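PDB 6LSU: intracellular protein transport protein USO1 from Saccharomyces cerevisiae S288c, which is required for protein transport from the endoplasmic reticulum to the Golgi complex, the chain here being its globular head region. Local coordinates for residues L408-M412 with C427-L431; M412-N416 with L512-K516. All blocks are in the same frame, centred on the assembly; numbering follows the deposited sequence.

Contact 1: L408-M412 with C427-L431; sequences LINWM and CSRLL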
loop_
_atom_site.group_PDB
_atom_site.type_symbol
_atom_site.label_atom_id
_atom_site.label_comp_id
_atom_site.label_asym_id
_atom_site.label_seq_id
_atom_site.Cartn_x
_atom_site.Cartn_y
_atom_site.Cartn_z
ATOM N N LEU A 408 -14.527 13.832 -1.581
ATOM C CA LEU A 408 -13.803 12.874 -2.427
ATOM C C LEU A 408 -13.883 13.354 -3.882
ATOM O O LEU A 408 -12.876 13.436 -4.533
ATOM C CB LEU A 408 -14.396 11.474 -2.250
ATOM C CG LEU A 408 -14.073 10.829 -0.910
ATOM C CD1 LEU A 408 -14.712 9.458 -0.831
ATOM C CD2 LEU A 408 -12.576 10.664 -0.682
ATOM N N ILE A 409 -15.084 13.652 -4.333
ATOM C CA ILE A 409 -15.366 14.025 -5.743
ATOM C C ILE A 409 -14.652 15.329 -6.032
ATOM O O ILE A 409 -14.020 15.450 -7.060
ATOM C CB ILE A 409 -16.874 14.115 -5.970
ATOM C CG1 ILE A 409 -17.477 12.704 -5.871
ATOM C CG2 ILE A 409 -17.124 14.749 -7.327
ATOM C CD1 ILE A 409 -18.995 12.655 -5.935
ATOM N N ASN A 410 -14.665 16.220 -5.059
ATOM C CA ASN A 410 -14.012 17.513 -5.234
ATOM C C ASN A 410 -12.507 17.281 -5.356
ATOM O O ASN A 410 -11.875 17.891 -6.227
ATOM C CB ASN A 410 -14.399 18.401 -4.066
ATOM C CG ASN A 410 -13.638 19.684 -4.173
ATOM O OD1 ASN A 410 -12.534 19.777 -3.649
ATOM N ND2 ASN A 410 -14.200 20.567 -4.964
ATOM N N TRP A 411 -11.933 16.476 -4.488
ATOM C CA TRP A 411 -10.465 16.292 -4.434
ATOM C C TRP A 411 -10.040 15.576 -5.694
ATOM O O TRP A 411 -9.091 16.073 -6.359
ATOM C CB TRP A 411 -10.027 15.512 -3.199
ATOM C CG TRP A 411 -9.881 16.389 -2.007
ATOM C CD1 TRP A 411 -10.445 17.605 -1.808
ATOM C CD2 TRP A 411 -9.147 16.088 -0.818
ATOM N NE1 TRP A 411 -10.110 18.090 -0.571
ATOM C CE2 TRP A 411 -9.282 17.192 0.037
ATOM C CE3 TRP A 411 -8.363 15.012 -0.419
ATOM C CZ2 TRP A 411 -8.709 17.225 1.292
ATOM C CZ3 TRP A 411 -7.768 15.060 0.814
ATOM C CH2 TRP A 411 -7.942 16.150 1.657
ATOM N N MET A 412 -10.783 14.512 -6.017
ATOM C CA MET A 412 -10.548 13.713 -7.235
ATOM C C MET A 412 -10.447 14.651 -8.455
ATOM O O MET A 412 -9.494 14.435 -9.282
ATOM C CB MET A 412 -11.659 12.678 -7.454
ATOM C CG MET A 412 -11.223 11.665 -8.448
ATOM S SD MET A 412 -12.468 10.442 -8.795
ATOM C CE MET A 412 -13.852 11.529 -9.042
ATOM N N CYS A 427 -8.659 8.750 -3.753
ATOM C CA CYS A 427 -10.061 9.260 -3.699
ATOM C C CYS A 427 -10.945 8.421 -4.647
ATOM O O CYS A 427 -12.027 7.968 -4.275
ATOM C CB CYS A 427 -10.107 10.734 -4.060
ATOM S SG CYS A 427 -9.576 11.781 -2.671
ATOM N N SER A 428 -10.459 8.177 -5.843
ATOM C CA SER A 428 -11.185 7.416 -6.879
ATOM C C SER A 428 -11.422 5.982 -6.371
ATOM O O SER A 428 -12.486 5.497 -6.494
ATOM C CB SER A 428 -10.415 7.432 -8.181
ATOM O OG SER A 428 -10.837 6.416 -9.070
ATOM N N ARG A 429 -10.423 5.353 -5.799
ATOM C CA ARG A 429 -10.516 3.970 -5.281
ATOM C C ARG A 429 -11.478 3.897 -4.075
ATOM O O ARG A 429 -12.211 2.895 -3.997
ATOM C CB ARG A 429 -9.118 3.480 -4.921
ATOM C CG ARG A 429 -8.199 3.412 -6.130
ATOM C CD ARG A 429 -8.171 2.067 -6.817
ATOM N NE ARG A 429 -7.584 1.190 -5.825
ATOM C CZ ARG A 429 -6.294 0.874 -5.733
ATOM N NH1 ARG A 429 -5.425 1.299 -6.641
ATOM N NH2 ARG A 429 -5.891 0.093 -4.738
ATOM N N LEU A 430 -11.531 4.925 -3.224
ATOM C CA LEU A 430 -12.415 4.936 -2.037
ATOM C C LEU A 430 -13.856 5.057 -2.509
ATOM O O LEU A 430 -14.684 4.239 -2.060
ATOM C CB LEU A 430 -12.032 6.079 -1.083
ATOM C CG LEU A 430 -12.944 6.266 0.117
ATOM C CD1 LEU A 430 -13.243 4.964 0.833
ATOM C CD2 LEU A 430 -12.347 7.262 1.075
ATOM N N LEU A 431 -14.109 5.986 -3.446
ATOM C CA LEU A 431 -15.429 6.144 -4.090
ATOM C C LEU A 431 -15.848 4.812 -4.691
ATOM O O LEU A 431 -17.093 4.487 -4.657
ATOM C CB LEU A 431 -15.343 7.224 -5.185
ATOM C CG LEU A 431 -15.555 8.650 -4.685
ATOM C CD1 LEU A 431 -15.097 9.644 -5.730
ATOM C CD2 LEU A 431 -17.010 8.901 -4.333
#
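Leu408 packs against the facing helix, its side chain lying among Cys427, Leu430 and Leu431. CD1 of Leu408 meets CD2 of Leu430 at 3.7 Å, and the two side chains cross at about a right angle. The other methyl, CD2 of Leu408, lies 3.8 Å from SG of Cys427. Nearer the backbone, CB of Leu408 rests 3.9 Å from CG of Leu431. Leu431 is thereby shared, because its CD1 also touches CG1 of Ile409, again at 3.9 Å. Cys427 turns its sulfur beside its own backbone N (chi1 -78°), and this carries SG to CB of Trp411, 3.8 Å away. The same sulfur makes an oblique sulfur-aromatic contact with the Trp411 ring, 5.4 Å from SG to the centroid of the six-membered ring. At the other end Met412 runs straight through chi2 and bends at chi3 (48°). Its SD comes 3.7 Å from CB of Ser428, and the bend brings CE near CD1 of Leu431. The contact is thus held by apolar and sulfur packing. The two segments run roughly antiparallel at 147°, with axes 9.3 Å apart. This is an antiparallel helix pair within ARM repeat 7 of the globular head, and nearly all of its touching residues are buried. Helix 354-366 packs on one side through Leu359, which touches Leu408, Cys427 and Leu430. Phe376 of helix 370-376 adds to Leu408 and Leu430, while helix 514-528 brings Phe519 to Met412 and Asp522 to Ser428.

Contact 2: M412-N416 with L512-K516; sequences MLYAN and LNPFK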
loop_
_atom_site.group_PDB
_atom_site.type_symbol
_atom_site.label_atom_id
_atom_site.label_comp_id
_atom_site.label_asym_id
_atom_site.label_seq_id
_atom_site.Cartn_x
_atom_site.Cartn_y
_atom_site.Cartn_z
ATOM N N MET A 412 -10.783 14.512 -6.017
ATOM C CA MET A 412 -10.548 13.713 -7.235
ATOM C C MET A 412 -10.447 14.651 -8.455
ATOM O O MET A 412 -9.494 14.435 -9.282
ATOM C CB MET A 412 -11.659 12.678 -7.454
ATOM C CG MET A 412 -11.223 11.665 -8.448
ATOM S SD MET A 412 -12.468 10.442 -8.795
ATOM C CE MET A 412 -13.852 11.529 -9.042
ATOM N N LEU A 413 -11.402 15.587 -8.605
ATOM C CA LEU A 413 -11.630 16.357 -9.871
ATOM C C LEU A 413 -10.754 17.607 -9.899
ATOM O O LEU A 413 -10.042 17.761 -10.908
ATOM C CB LEU A 413 -13.093 16.808 -9.987
ATOM C CG LEU A 413 -14.113 15.700 -10.171
ATOM C CD1 LEU A 413 -15.507 16.254 -10.278
ATOM C CD2 LEU A 413 -13.783 14.876 -11.394
ATOM N N TYR A 414 -10.824 18.448 -8.846
ATOM C CA TYR A 414 -10.295 19.829 -8.856
ATOM C C TYR A 414 -9.087 20.022 -7.933
ATOM O O TYR A 414 -8.709 21.215 -7.716
ATOM C CB TYR A 414 -11.378 20.845 -8.465
ATOM C CG TYR A 414 -12.655 20.726 -9.248
ATOM C CD1 TYR A 414 -12.771 21.193 -10.552
ATOM C CD2 TYR A 414 -13.761 20.108 -8.667
ATOM C CE1 TYR A 414 -13.953 21.022 -11.273
ATOM C CE2 TYR A 414 -14.943 19.939 -9.374
ATOM C CZ TYR A 414 -15.034 20.384 -10.686
ATOM O OH TYR A 414 -16.196 20.173 -11.372
ATOM N N ALA A 415 -8.507 18.957 -7.354
ATOM C CA ALA A 415 -7.427 19.132 -6.349
ATOM C C ALA A 415 -6.093 18.836 -7.007
ATOM O O ALA A 415 -5.280 18.074 -6.397
ATOM C CB ALA A 415 -7.626 18.269 -5.134
ATOM N N ASN A 416 -5.857 19.414 -8.185
ATOM C CA ASN A 416 -4.486 19.481 -8.756
ATOM C C ASN A 416 -3.780 20.654 -8.059
ATOM O O ASN A 416 -4.458 21.446 -7.348
ATOM C CB ASN A 416 -4.512 19.521 -10.284
ATOM C CG ASN A 416 -5.027 20.833 -10.838
ATOM O OD1 ASN A 416 -5.485 21.711 -10.107
ATOM N ND2 ASN A 416 -4.940 20.984 -12.142
ATOM N N LEU A 512 -4.997 22.226 -18.436
ATOM C CA LEU A 512 -4.280 22.467 -17.166
ATOM C C LEU A 512 -4.660 21.451 -16.056
ATOM O O LEU A 512 -4.102 21.536 -14.978
ATOM C CB LEU A 512 -4.646 23.878 -16.731
ATOM C CG LEU A 512 -4.243 24.972 -17.722
ATOM C CD1 LEU A 512 -4.169 26.333 -17.038
ATOM C CD2 LEU A 512 -2.899 24.639 -18.382
ATOM N N ASN A 513 -5.630 20.573 -16.289
ATOM C CA ASN A 513 -6.114 19.597 -15.297
ATOM C C ASN A 513 -6.688 18.397 -16.043
ATOM O O ASN A 513 -7.818 17.999 -15.807
ATOM C CB ASN A 513 -7.142 20.250 -14.370
ATOM C CG ASN A 513 -7.568 19.342 -13.241
ATOM O OD1 ASN A 513 -7.056 18.221 -13.117
ATOM N ND2 ASN A 513 -8.496 19.819 -12.429
ATOM N N PRO A 514 -5.967 17.801 -17.003
ATOM C CA PRO A 514 -6.568 16.799 -17.880
ATOM C C PRO A 514 -7.268 15.694 -17.065
ATOM O O PRO A 514 -8.383 15.296 -17.438
ATOM C CB PRO A 514 -5.390 16.262 -18.722
ATOM C CG PRO A 514 -4.154 16.683 -17.888
ATOM C CD PRO A 514 -4.545 17.994 -17.251
ATOM N N PHE A 515 -6.637 15.278 -15.959
ATOM C CA PHE A 515 -7.026 14.098 -15.147
ATOM C C PHE A 515 -8.449 14.281 -14.584
ATOM O O PHE A 515 -9.221 13.282 -14.481
ATOM C CB PHE A 515 -5.930 13.818 -14.113
ATOM C CG PHE A 515 -4.849 12.985 -14.738
ATOM C CD1 PHE A 515 -5.144 11.710 -15.145
ATOM C CD2 PHE A 515 -3.590 13.479 -14.954
ATOM C CE1 PHE A 515 -4.198 10.934 -15.761
ATOM C CE2 PHE A 515 -2.635 12.693 -15.573
ATOM C CZ PHE A 515 -2.949 11.430 -15.992
ATOM N N LYS A 516 -8.854 15.518 -14.314
ATOM C CA LYS A 516 -10.278 15.802 -14.006
ATOM C C LYS A 516 -11.214 15.049 -14.972
ATOM O O LYS A 516 -12.253 14.488 -14.532
ATOM C CB LYS A 516 -10.570 17.276 -14.193
ATOM C CG LYS A 516 -12.029 17.630 -14.132
ATOM C CD LYS A 516 -12.247 19.079 -13.820
ATOM C CE LYS A 516 -12.025 19.964 -15.031
ATOM N NZ LYS A 516 -12.209 21.383 -14.635
#
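This is a mixed contact between helix ends, one hydrogen bond beside aliphatic and aromatic packing, partly buried, where the C-terminal end of helix 404-414 meets the start of helix 514-528. Asn513 gives its ND2 to the carbonyl O of Leu413 at 3.0 Å. The donor arrives in the carbonyl plane, on a lone pair, with an N-H...O angle of 150°. Leu413 O also lies against the lysine chain, 3.4 Å from CB of Lys516. CG of Asn513 stands anti to its backbone N (chi1 -174°), and its OD1 weakly accepts from Lys516 N. One amide therefore serves both helices. CG of Asn416 lies 3.8 Å from CG of Asn513, the amide planes 30° apart. Lys516 bends at chi3 and brings CD to CE1 of Tyr414 at 3.6 Å, an oblique approach to the ring. Its NZ continues to a salt bridge with Asp507. CD2 of Leu413 packs 3.5 Å from the backbone O of Lys516. Arg424 of helix 421-435 reaches Met412 O and, weakly, Asn513 OD1. Asn513 is the N-cap of helix 514-528, and its side chain links that cap to the end of a helix from ARM repeat 7.

Helix 404-414 comes first and supplies one side of both contacts. Contact 1 closes the shorter loop: 14 residues separate 408-412 from 427-431, where helix 421-435 runs back against the first helix within ARM repeat 7. Contact 2 closes a much longer one. It spans 95 residues, including helices 421-435, 439-459 and 499-504 and an unmodelled stretch, before 512-516 returns to the end of the same helix. Neither loop nests in the other: 427-431 falls inside the second span while 408-411 precedes it, so they cross. Met412 lies in both but touches across contact 1 alone. Their centres are 11 Å apart. Together they tie the helix pair of repeat 7 to the end of repeat 8.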